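Local coordinates for putative pyrroline carboxylate reductase (Streptococcus pyogenes, PDB 2AHR), which probably catalyses the NAD(P)H-dependent reduction of 1-pyrroline-5-carboxylate to L-proline, the last step of proline biosynthesis, at residues 84-95 / 102-113; 116-127 / 147-158. One frame throughout, in Å; residues are numbered along the deposited sequence.

Interaction 1. Residues 84-95 / 102-113; sequences QPIISMAAGISL and VGQDLPLLRIMP. With NA (sodium ion), chain R; NAP (NADP nicotinamide-adenine-dinucleotide phosphate), chain S.
Pro-85 starts the pairing, its CA resting 3.2 Å from the carbonyl O of Pro-107 in a CA-H...O contact while the two rings meet through their CB atoms. The same carbonyl takes the N-H of Ile-86 in a longish bond. Further on, Ile-86 lays its side chain alongside Leu-108 and sends CD1 tip to tip against Val-102, 3.5 Å from its CG1. Ile-86 O receives Leu-109 N. Ile-87 points to the face of the sheet away from Ile-86 and Leu-108, where its CG2 packs on Ile-111 CG1. Ser-88 carries on the parallel register: its N donates to Leu-109 O and its O accepts from Ile-111 N, both at 2.9 Å and nearly straight. This is the beta-alpha-beta crossover of a Rossmann fold, strand 86-88 passing through helix 95-102 into strand 108-112. Past the strand, Met-89 sets CB against Ile-111 and CG near the NADP ribose, Ala-90 O shares water 1 with Arg-110 NE, and Ala-91 N donates almost linearly to ribose O2D at 3.0 Å. Gly-92 binds the sodium ion through its O. Arg-110 bends at CG-CD (chi3 77°), which brings its guanidinium under Ile-93 O, 3.0 Å above the plane; NH1 is salt-bridged to Glu-155. Leu-95, at the start of the helix, lies obliquely over the aliphatic part of that arginine, CD2 3.7 Å from Arg-110 CG.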
loop_
_atom_site.group_PDB
_atom_site.type_symbol
_atom_site.label_atom_id
_atom_site.label_comp_id
_atom_site.label_asym_id
_atom_site.label_seq_id
_atom_site.Cartn_x
_atom_site.Cartn_y
_atom_site.Cartn_z
ATOM N N GLN E 84 23.062 28.294 42.227
ATOM C CA GLN E 84 24.275 27.931 41.488
ATOM C C GLN E 84 23.929 27.630 40.035
ATOM O O GLN E 84 22.747 27.485 39.712
ATOM C CB GLN E 84 24.919 26.698 42.110
ATOM C CG GLN E 84 24.025 25.482 42.098
ATOM C CD GLN E 84 22.969 25.550 43.171
ATOM O OE1 GLN E 84 21.791 25.784 42.886
ATOM N NE2 GLN E 84 23.383 25.356 44.421
ATOM N N PRO E 85 24.956 27.511 39.157
ATOM C CA PRO E 85 24.669 27.118 37.772
ATOM C C PRO E 85 23.987 25.741 37.710
ATOM O O PRO E 85 24.192 24.899 38.587
ATOM C CB PRO E 85 26.062 27.069 37.125
ATOM C CG PRO E 85 26.908 27.966 37.977
ATOM C CD PRO E 85 26.401 27.728 39.370
ATOM N N ILE E 86 23.151 25.536 36.698
ATOM C CA ILE E 86 22.414 24.289 36.547
ATOM C C ILE E 86 22.646 23.709 35.152
ATOM O O ILE E 86 22.685 24.445 34.158
ATOM C CB ILE E 86 20.894 24.510 36.779
ATOM C CG1 ILE E 86 20.633 25.084 38.176
ATOM C CG2 ILE E 86 20.097 23.223 36.595
ATOM C CD1 ILE E 86 19.334 25.888 38.259
ATOM N N ILE E 87 22.804 22.383 35.098
ATOM C CA ILE E 87 22.872 21.641 33.846
ATOM C C ILE E 87 21.618 20.800 33.688
ATOM O O ILE E 87 21.297 19.971 34.551
ATOM C CB ILE E 87 24.111 20.706 33.787
ATOM C CG1 ILE E 87 25.418 21.493 33.986
ATOM C CG2 ILE E 87 24.139 19.908 32.469
ATOM C CD1 ILE E 87 26.599 20.614 34.451
ATOM N N SER E 88 20.915 21.017 32.580
ATOM C CA SER E 88 19.785 20.176 32.195
ATOM C C SER E 88 20.202 19.175 31.136
ATOM O O SER E 88 20.889 19.529 30.154
ATOM C CB SER E 88 18.619 21.035 31.680
ATOM O OG SER E 88 17.577 20.251 31.103
HETATM N N MSE E 89 19.788 17.925 31.318
HETATM C CA MSE E 89 20.022 16.895 30.280
HETATM C C MSE E 89 18.752 16.569 29.458
HETATM O O MSE E 89 18.762 15.695 28.584
HETATM C CB MSE E 89 20.670 15.640 30.876
HETATM C CG MSE E 89 19.735 14.654 31.581
HETATM SE SE MSE E 89 20.586 13.189 32.309
HETATM C CE MSE E 89 21.801 14.040 33.309
ATOM N N ALA E 90 17.677 17.311 29.724
ATOM C CA ALA E 90 16.359 16.984 29.222
ATOM C C ALA E 90 16.188 17.371 27.762
ATOM O O ALA E 90 16.597 18.454 27.349
ATOM C CB ALA E 90 15.295 17.664 30.062
ATOM N N ALA E 91 15.589 16.458 27.001
ATOM C CA ALA E 91 15.174 16.704 25.629
ATOM C C ALA E 91 14.036 17.709 25.591
ATOM O O ALA E 91 13.145 17.695 26.450
ATOM C CB ALA E 91 14.718 15.384 24.972
ATOM N N GLY E 92 14.061 18.570 24.583
ATOM C CA GLY E 92 12.924 19.426 24.290
ATOM C C GLY E 92 12.667 20.668 25.136
ATOM O O GLY E 92 11.690 21.378 24.891
ATOM N N ILE E 93 13.515 20.945 26.125
ATOM C CA ILE E 93 13.316 22.118 26.992
ATOM C C ILE E 93 14.463 23.101 26.782
ATOM O O ILE E 93 15.619 22.810 27.131
ATOM C CB ILE E 93 13.207 21.708 28.485
ATOM C CG1 ILE E 93 12.052 20.712 28.649
ATOM C CG2 ILE E 93 13.069 22.959 29.407
ATOM C CD1 ILE E 93 11.349 20.755 29.985
ATOM N N SER E 94 14.140 24.252 26.205
ATOM C CA SER E 94 15.126 25.282 25.955
ATOM C C SER E 94 15.645 25.913 27.245
ATOM O O SER E 94 15.009 25.843 28.299
ATOM C CB SER E 94 14.540 26.378 25.076
ATOM O OG SER E 94 13.624 27.154 25.844
ATOM N N LEU E 95 16.808 26.540 27.126
ATOM C CA LEU E 95 17.421 27.314 28.189
ATOM C C LEU E 95 16.519 28.481 28.596
ATOM O O LEU E 95 16.504 28.881 29.762
ATOM C CB LEU E 95 18.803 27.815 27.729
ATOM C CG LEU E 95 19.921 26.758 27.598
ATOM C CD1 LEU E 95 21.058 27.266 26.741
ATOM C CD2 LEU E 95 20.443 26.346 28.944
ATOM N N VAL E 102 13.224 28.570 36.944
ATOM C CA VAL E 102 14.394 28.451 37.821
ATOM C C VAL E 102 15.100 29.793 38.144
ATOM O O VAL E 102 15.772 29.916 39.170
ATOM C CB VAL E 102 15.369 27.399 37.193
ATOM C CG1 VAL E 102 16.770 27.946 36.951
ATOM C CG2 VAL E 102 15.344 26.098 37.964
ATOM N N GLY E 103 14.947 30.796 37.282
ATOM C CA GLY E 103 15.536 32.107 37.559
ATOM C C GLY E 103 16.340 32.703 36.423
ATOM O O GLY E 103 17.039 31.984 35.689
ATOM N N GLN E 104 16.251 34.028 36.296
ATOM C CA GLN E 104 16.865 34.772 35.200
ATOM C C GLN E 104 18.278 35.222 35.524
ATOM O O GLN E 104 18.947 35.858 34.694
ATOM C CB GLN E 104 16.014 35.997 34.869
ATOM C CG GLN E 104 14.568 35.671 34.465
ATOM C CD GLN E 104 14.474 35.045 33.079
ATOM O OE1 GLN E 104 15.392 35.171 32.265
ATOM N NE2 GLN E 104 13.354 34.382 32.800
ATOM N N ASP E 105 18.721 34.902 36.737
ATOM C CA ASP E 105 20.052 35.289 37.209
ATOM C C ASP E 105 21.034 34.114 37.305
ATOM O O ASP E 105 22.123 34.263 37.848
ATOM C CB ASP E 105 19.958 36.038 38.551
ATOM C CG ASP E 105 19.264 35.224 39.641
ATOM O OD1 ASP E 105 18.482 34.294 39.323
ATOM O OD2 ASP E 105 19.503 35.522 40.832
ATOM N N LEU E 106 20.666 32.961 36.752
ATOM C CA LEU E 106 21.525 31.774 36.814
ATOM C C LEU E 106 22.202 31.435 35.479
ATOM O O LEU E 106 21.557 31.462 34.426
ATOM C CB LEU E 106 20.749 30.572 37.352
ATOM C CG LEU E 106 20.179 30.797 38.757
ATOM C CD1 LEU E 106 19.189 29.707 39.131
ATOM C CD2 LEU E 106 21.294 30.920 39.812
ATOM N N PRO E 107 23.514 31.136 35.518
ATOM C CA PRO E 107 24.125 30.521 34.342
ATOM C C PRO E 107 23.498 29.140 34.152
ATOM O O PRO E 107 23.437 28.360 35.094
ATOM C CB PRO E 107 25.611 30.407 34.729
ATOM C CG PRO E 107 25.790 31.429 35.870
ATOM C CD PRO E 107 24.488 31.345 36.608
ATOM N N LEU E 108 22.994 28.863 32.953
ATOM C CA LEU E 108 22.335 27.583 32.683
ATOM C C LEU E 108 22.941 26.914 31.466
ATOM O O LEU E 108 23.258 27.574 30.449
ATOM C CB LEU E 108 20.820 27.746 32.494
ATOM C CG LEU E 108 19.991 28.455 33.582
ATOM C CD1 LEU E 108 18.662 28.896 33.013
ATOM C CD2 LEU E 108 19.797 27.587 34.833
ATOM N N LEU E 109 23.102 25.601 31.580
ATOM C CA LEU E 109 23.679 24.806 30.502
ATOM C C LEU E 109 22.795 23.646 30.128
ATOM O O LEU E 109 22.094 23.082 30.975
ATOM C CB LEU E 109 25.077 24.292 30.873
ATOM C CG LEU E 109 26.112 25.381 31.147
ATOM C CD1 LEU E 109 26.275 25.574 32.654
ATOM C CD2 LEU E 109 27.434 25.072 30.474
ATOM N N ARG E 110 22.829 23.302 28.843
ATOM C CA ARG E 110 22.190 22.089 28.362
ATOM C C ARG E 110 23.204 21.084 27.818
ATOM O O ARG E 110 24.118 21.452 27.068
ATOM C CB ARG E 110 21.167 22.400 27.251
ATOM C CG ARG E 110 19.830 22.909 27.724
ATOM C CD ARG E 110 18.889 23.093 26.522
ATOM N NE ARG E 110 18.329 21.827 26.035
ATOM C CZ ARG E 110 17.587 21.717 24.933
ATOM N NH1 ARG E 110 17.320 22.787 24.186
ATOM N NH2 ARG E 110 17.106 20.535 24.581
ATOM N N ILE E 111 23.005 19.819 28.187
ATOM C CA ILE E 111 23.700 18.700 27.569
ATOM C C ILE E 111 22.722 17.700 26.923
ATOM O O ILE E 111 21.542 17.568 27.341
ATOM C CB ILE E 111 24.650 17.963 28.567
ATOM C CG1 ILE E 111 23.856 17.327 29.715
ATOM C CG2 ILE E 111 25.765 18.908 29.059
ATOM C CD1 ILE E 111 24.704 16.380 30.638
HETATM N N MSE E 112 23.196 17.028 25.876
HETATM C CA MSE E 112 22.444 15.930 25.277
HETATM C C MSE E 112 23.362 14.734 25.169
HETATM O O MSE E 112 24.099 14.620 24.203
HETATM C CB MSE E 112 21.826 16.297 23.914
HETATM C CG MSE E 112 20.868 15.205 23.317
HETATM SE SE MSE E 112 19.808 14.316 24.530
HETATM C CE MSE E 112 18.844 15.724 25.028
ATOM N N PRO E 113 23.347 13.872 26.206
ATOM C CA PRO E 113 24.126 12.640 26.304
ATOM C C PRO E 113 23.390 11.423 25.744
ATOM O O PRO E 113 22.234 11.533 25.316
ATOM C CB PRO E 113 24.337 12.489 27.822
ATOM C CG PRO E 113 23.046 13.059 28.419
ATOM C CD PRO E 113 22.554 14.124 27.427
HETATM NA NA NA R . 10.402 21.400 22.828
HETATM P PA NAP S . 13.815 7.662 33.766
HETATM O O1A NAP S . 12.343 7.445 33.810
HETATM O O2A NAP S . 14.530 6.360 33.628
HETATM O O5B NAP S . 14.363 8.480 35.050
HETATM C C5B NAP S . 13.641 9.534 35.645
HETATM C C4B NAP S . 13.873 9.459 37.152
HETATM O O4B NAP S . 13.433 10.633 37.814
HETATM C C3B NAP S . 13.137 8.271 37.768
HETATM O O3B NAP S . 14.093 7.430 38.377
HETATM C C2B NAP S . 12.177 8.870 38.785
HETATM O O2B NAP S . 12.148 8.203 40.037
HETATM C C1B NAP S . 12.783 10.248 39.017
HETATM N N9A NAP S . 11.770 11.207 39.521
HETATM C C8A NAP S . 10.411 11.196 39.299
HETATM N N7A NAP S . 9.859 12.242 39.963
HETATM C C5A NAP S . 10.842 12.918 40.610
HETATM C C6A NAP S . 10.823 14.041 41.438
HETATM N N6A NAP S . 9.716 14.287 42.137
HETATM N N1A NAP S . 12.016 14.503 41.959
HETATM C C2A NAP S . 13.206 13.849 41.689
HETATM N N3A NAP S . 13.210 12.731 40.880
HETATM C C4A NAP S . 12.048 12.272 40.346
HETATM O O3 NAP S . 14.170 8.698 32.569
HETATM P PN NAP S . 15.602 8.753 31.811
HETATM O O1N NAP S . 15.502 7.857 30.623
HETATM O O2N NAP S . 16.734 8.568 32.760
HETATM O O5D NAP S . 15.609 10.280 31.283
HETATM C C5D NAP S . 15.941 11.355 32.133
HETATM C C4D NAP S . 16.344 12.572 31.302
HETATM O O4D NAP S . 17.424 12.276 30.436
HETATM C C3D NAP S . 15.194 13.057 30.426
HETATM O O3D NAP S . 15.075 14.446 30.618
HETATM C C2D NAP S . 15.587 12.741 28.989
HETATM O O2D NAP S . 15.110 13.755 28.111
HETATM C C1D NAP S . 17.124 12.641 29.090
HETATM N N1N NAP S . 17.793 11.668 28.186
HETATM C C2N NAP S . 17.551 10.312 28.282
HETATM C C3N NAP S . 18.218 9.415 27.441
HETATM C C7N NAP S . 18.067 7.932 27.607
HETATM O O7N NAP S . 18.839 7.115 26.756
HETATM N N7N NAP S . 17.239 7.425 28.530
HETATM C C4N NAP S . 19.139 9.900 26.504
HETATM C C5N NAP S . 19.389 11.262 26.417
HETATM C C6N NAP S . 18.708 12.133 27.270
HETATM P P2B NAP S . 11.402 6.792 40.307
HETATM O O1X NAP S . 11.406 6.547 41.806
HETATM O O2X NAP S . 9.971 6.880 39.826
HETATM O O3X NAP S . 12.123 5.663 39.592
HETATM O O HOH W 1 19.173 19.070 26.960
HETATM O O HOH W 2 16.150 18.507 22.629
HETATM O O HOH W 3 12.108 22.235 21.391
HETATM O O HOH W 4 10.097 23.777 22.460
#

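Interaction 2. Residues 116-127 / 147-158; sequences NAQILQSSTALT and FGSTFDISEKDF
Strands 122-127 and 148-152 run parallel, 4.5 Å apart at closest approach and turned 35° against each other. Five backbone hydrogen bonds join the two segments, the first from Ser-122 N to Phe-147 O just ahead of strand 148-152. Ser-122 O accepts from Ser-149 N, Thr-124 N donates to Ser-149 O, Thr-124 O takes Phe-151 N at 2.7 Å, and Leu-126 N closes on Phe-151 O. Gly-148 brings its CA to 3.3 Å from Ser-122 O. The Phe-147 ring, placed by a chi1 of 56° that puts CG between backbone N and carbonyl carbon, turns an edge to Ser-122 CB and to Thr-124 OG1, the latter 3.5 Å from CE1. Thr-124 OG1 accepts a hydrogen bond from Ser-122 OG at 2.6 Å and donates to water 5, which bridges to Ser-149 O. Leu-126 CB meets Thr-150 CG2 on the same face of the sheet. At the far end Ala-125 CB sits 3.6 Å from Phe-158 CZ and also touches Ile-153 CG1, while Thr-127 CG2 lies 3.5 Å from CE1 of the Phe-158 ring. Strand 122-128, helix 134-145 and strand 148-152 thus form a parallel beta-alpha-beta unit, which extends the Rossmann-type sheet to strand 148-152, the last on this side within the chain.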
loop_
_atom_site.group_PDB
_atom_site.type_symbol
_atom_site.label_atom_id
_atom_site.label_comp_id
_atom_site.label_asym_id
_atom_site.label_seq_id
_atom_site.Cartn_x
_atom_site.Cartn_y
_atom_site.Cartn_z
ATOM N N ASN E 116 25.599 5.418 26.025
ATOM C CA ASN E 116 27.007 5.021 25.911
ATOM C C ASN E 116 27.918 5.691 26.954
ATOM O O ASN E 116 29.097 5.350 27.078
ATOM C CB ASN E 116 27.524 5.254 24.492
ATOM C CG ASN E 116 26.710 4.502 23.454
ATOM O OD1 ASN E 116 26.467 4.992 22.328
ATOM N ND2 ASN E 116 26.262 3.316 23.832
ATOM N N ALA E 117 27.358 6.649 27.687
ATOM C CA ALA E 117 27.969 7.128 28.925
ATOM C C ALA E 117 28.364 5.959 29.820
ATOM O O ALA E 117 29.373 6.037 30.523
ATOM C CB ALA E 117 27.025 8.077 29.664
ATOM N N GLN E 118 27.584 4.870 29.768
ATOM C CA GLN E 118 27.843 3.664 30.561
ATOM C C GLN E 118 29.239 3.111 30.343
ATOM O O GLN E 118 29.784 2.453 31.230
ATOM C CB GLN E 118 26.848 2.552 30.245
ATOM C CG GLN E 118 25.480 2.740 30.851
ATOM C CD GLN E 118 24.541 1.588 30.528
ATOM O OE1 GLN E 118 24.757 0.848 29.582
ATOM N NE2 GLN E 118 23.488 1.440 31.322
ATOM N N ILE E 119 29.806 3.345 29.166
ATOM C CA ILE E 119 31.169 2.896 28.895
ATOM C C ILE E 119 32.068 4.102 28.648
ATOM O O ILE E 119 33.151 3.972 28.092
ATOM C CB ILE E 119 31.231 1.847 27.740
ATOM C CG1 ILE E 119 30.659 2.426 26.428
ATOM C CG2 ILE E 119 30.488 0.563 28.150
ATOM C CD1 ILE E 119 30.980 1.561 25.177
ATOM N N LEU E 120 31.587 5.279 29.066
ATOM C CA LEU E 120 32.313 6.535 28.915
ATOM C C LEU E 120 32.574 6.871 27.462
ATOM O O LEU E 120 33.637 7.417 27.135
ATOM C CB LEU E 120 33.642 6.543 29.706
ATOM C CG LEU E 120 33.672 5.951 31.118
ATOM C CD1 LEU E 120 35.086 6.114 31.747
ATOM C CD2 LEU E 120 32.611 6.587 31.995
ATOM N N GLN E 121 31.592 6.562 26.599
ATOM C CA GLN E 121 31.673 6.867 25.174
ATOM C C GLN E 121 30.399 7.527 24.647
ATOM O O GLN E 121 30.024 7.363 23.465
ATOM C CB GLN E 121 31.999 5.609 24.357
ATOM C CG GLN E 121 33.474 5.163 24.455
ATOM C CD GLN E 121 33.756 3.964 23.580
ATOM O OE1 GLN E 121 33.386 3.924 22.391
ATOM N NE2 GLN E 121 34.406 2.965 24.161
ATOM N N SER E 122 29.755 8.298 25.519
ATOM C CA SER E 122 28.639 9.128 25.118
ATOM C C SER E 122 29.082 10.118 24.037
ATOM O O SER E 122 30.257 10.508 23.978
ATOM C CB SER E 122 28.078 9.866 26.324
ATOM O OG SER E 122 27.090 10.791 25.933
ATOM N N SER E 123 28.150 10.487 23.161
ATOM C CA SER E 123 28.376 11.582 22.220
ATOM C C SER E 123 27.455 12.706 22.681
ATOM O O SER E 123 26.246 12.682 22.404
ATOM C CB SER E 123 28.068 11.142 20.774
ATOM O OG SER E 123 28.738 9.921 20.440
ATOM N N THR E 124 28.026 13.688 23.379
ATOM C CA THR E 124 27.268 14.654 24.169
ATOM C C THR E 124 27.337 16.065 23.617
ATOM O O THR E 124 28.427 16.617 23.436
ATOM C CB THR E 124 27.767 14.665 25.641
ATOM O OG1 THR E 124 27.699 13.334 26.171
ATOM C CG2 THR E 124 26.915 15.586 26.525
ATOM N N ALA E 125 26.171 16.656 23.344
ATOM C CA ALA E 125 26.111 18.057 22.973
ATOM C C ALA E 125 26.165 18.910 24.243
ATOM O O ALA E 125 25.674 18.497 25.307
ATOM C CB ALA E 125 24.844 18.360 22.178
ATOM N N LEU E 126 26.749 20.102 24.111
ATOM C CA LEU E 126 26.865 21.044 25.219
ATOM C C LEU E 126 26.607 22.456 24.725
ATOM O O LEU E 126 27.182 22.884 23.724
ATOM C CB LEU E 126 28.263 20.977 25.860
ATOM C CG LEU E 126 28.686 22.091 26.852
ATOM C CD1 LEU E 126 27.847 22.044 28.133
ATOM C CD2 LEU E 126 30.178 21.979 27.178
ATOM N N THR E 127 25.745 23.180 25.425
ATOM C CA THR E 127 25.589 24.607 25.167
ATOM C C THR E 127 25.207 25.370 26.444
ATOM O O THR E 127 24.695 24.778 27.393
ATOM C CB THR E 127 24.596 24.866 24.000
ATOM O OG1 THR E 127 24.812 26.181 23.484
ATOM C CG2 THR E 127 23.137 24.706 24.446
ATOM N N PHE E 147 32.630 11.247 30.504
ATOM C CA PHE E 147 31.798 10.100 30.123
ATOM C C PHE E 147 31.607 9.949 28.617
ATOM O O PHE E 147 30.705 9.259 28.173
ATOM C CB PHE E 147 30.471 10.063 30.910
ATOM C CG PHE E 147 29.630 11.329 30.800
ATOM C CD1 PHE E 147 28.861 11.583 29.650
ATOM C CD2 PHE E 147 29.582 12.254 31.859
ATOM C CE1 PHE E 147 28.078 12.730 29.553
ATOM C CE2 PHE E 147 28.798 13.413 31.763
ATOM C CZ PHE E 147 28.048 13.653 30.603
ATOM N N GLY E 148 32.478 10.581 27.838
ATOM C CA GLY E 148 32.462 10.446 26.391
ATOM C C GLY E 148 33.136 11.617 25.703
ATOM O O GLY E 148 34.041 12.213 26.253
ATOM N N SER E 149 32.681 11.947 24.499
ATOM C CA SER E 149 33.127 13.136 23.785
ATOM C C SER E 149 32.094 14.257 23.927
ATOM O O SER E 149 30.942 14.022 24.379
ATOM C CB SER E 149 33.353 12.807 22.314
ATOM O OG SER E 149 34.437 11.902 22.184
ATOM N N THR E 150 32.505 15.468 23.553
ATOM C CA THR E 150 31.662 16.645 23.715
ATOM C C THR E 150 31.587 17.427 22.415
ATOM O O THR E 150 32.616 17.704 21.786
ATOM C CB THR E 150 32.165 17.550 24.847
ATOM O OG1 THR E 150 32.330 16.762 26.033
ATOM C CG2 THR E 150 31.147 18.683 25.141
ATOM N N PHE E 151 30.362 17.757 22.004
ATOM C CA PHE E 151 30.149 18.548 20.800
ATOM C C PHE E 151 29.636 19.943 21.153
ATOM O O PHE E 151 28.679 20.084 21.923
ATOM C CB PHE E 151 29.170 17.855 19.849
ATOM C CG PHE E 151 29.728 16.623 19.170
ATOM C CD1 PHE E 151 30.226 16.689 17.865
ATOM C CD2 PHE E 151 29.741 15.394 19.832
ATOM C CE1 PHE E 151 30.734 15.548 17.229
ATOM C CE2 PHE E 151 30.251 14.246 19.217
ATOM C CZ PHE E 151 30.735 14.324 17.903
ATOM N N ASP E 152 30.276 20.960 20.570
ATOM C CA ASP E 152 29.872 22.361 20.720
ATOM C C ASP E 152 28.766 22.629 19.706
ATOM O O ASP E 152 29.036 22.883 18.528
ATOM C CB ASP E 152 31.093 23.272 20.482
ATOM C CG ASP E 152 30.750 24.774 20.460
ATOM O OD1 ASP E 152 31.601 25.558 19.957
ATOM O OD2 ASP E 152 29.650 25.187 20.921
ATOM N N ILE E 153 27.519 22.554 20.167
ATOM C CA ILE E 153 26.342 22.579 19.284
ATOM C C ILE E 153 25.488 23.821 19.605
ATOM O O ILE E 153 25.267 24.120 20.776
ATOM C CB ILE E 153 25.523 21.245 19.485
ATOM C CG1 ILE E 153 26.374 20.008 19.125
ATOM C CG2 ILE E 153 24.196 21.219 18.737
ATOM C CD1 ILE E 153 26.808 19.901 17.664
ATOM N N SER E 154 25.026 24.557 18.589
ATOM C CA SER E 154 24.065 25.638 18.817
ATOM C C SER E 154 22.798 25.059 19.414
ATOM O O SER E 154 22.394 23.958 19.047
ATOM C CB SER E 154 23.653 26.285 17.502
ATOM O OG SER E 154 24.723 26.992 16.941
ATOM N N GLU E 155 22.133 25.825 20.276
ATOM C CA GLU E 155 20.891 25.353 20.878
ATOM C C GLU E 155 19.812 25.103 19.847
ATOM O O GLU E 155 18.946 24.258 20.062
ATOM C CB GLU E 155 20.349 26.289 21.969
ATOM C CG GLU E 155 19.426 25.516 22.914
ATOM C CD GLU E 155 18.595 26.367 23.858
ATOM O OE1 GLU E 155 18.607 27.617 23.790
ATOM O OE2 GLU E 155 17.912 25.754 24.681
ATOM N N LYS E 156 19.859 25.823 18.730
ATOM C CA LYS E 156 18.845 25.644 17.715
ATOM C C LYS E 156 18.956 24.266 17.050
ATOM O O LYS E 156 18.038 23.859 16.343
ATOM C CB LYS E 156 18.890 26.755 16.660
ATOM C CG LYS E 156 20.235 26.906 15.974
ATOM C CD LYS E 156 20.137 27.877 14.776
ATOM C CE LYS E 156 21.509 28.244 14.239
ATOM N NZ LYS E 156 22.299 27.017 13.998
ATOM N N ASP E 157 20.073 23.570 17.277
ATOM C CA ASP E 157 20.302 22.244 16.690
ATOM C C ASP E 157 20.170 21.131 17.722
ATOM O O ASP E 157 20.462 19.980 17.423
ATOM C CB ASP E 157 21.683 22.165 16.040
ATOM C CG ASP E 157 21.813 23.049 14.804
ATOM O OD1 ASP E 157 20.864 23.154 13.982
ATOM O OD2 ASP E 157 22.898 23.641 14.650
ATOM N N PHE E 158 19.754 21.469 18.933
ATOM C CA PHE E 158 19.688 20.468 20.004
ATOM C C PHE E 158 18.690 19.355 19.778
ATOM O O PHE E 158 18.948 18.224 20.167
ATOM C CB PHE E 158 19.481 21.107 21.375
ATOM C CG PHE E 158 20.725 21.101 22.217
ATOM C CD1 PHE E 158 21.876 21.760 21.774
ATOM C CD2 PHE E 158 20.762 20.402 23.427
ATOM C CE1 PHE E 158 23.048 21.745 22.528
ATOM C CE2 PHE E 158 21.914 20.386 24.196
ATOM C CZ PHE E 158 23.072 21.069 23.744
HETATM O O HOH W 5 30.241 13.021 26.794
HETATM O O HOH W 6 28.110 25.314 22.851
HETATM O O HOH W 7 26.395 26.684 21.608
#

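Interaction 1 closes before interaction 2 opens along the chain, and their centres lie 14 Å apart in one mixed sheet. Each pairs two parallel strands bridged by a helix, 95-102 in the first and 134-145 in the second. Where they meet, strands 108-112 and 122-128 run antiparallel, with Arg-110 N 2.8 Å from Thr-127 O, so the second unit is reversed relative to the first. A polar join lies nearby: Glu-155 OE2, from interaction 2, also accepts from Leu-95 N. The sheet is therefore continuous from the strands whose ends line the NADP pocket to strand 148-152, beyond which the chain continues into helix 158-185.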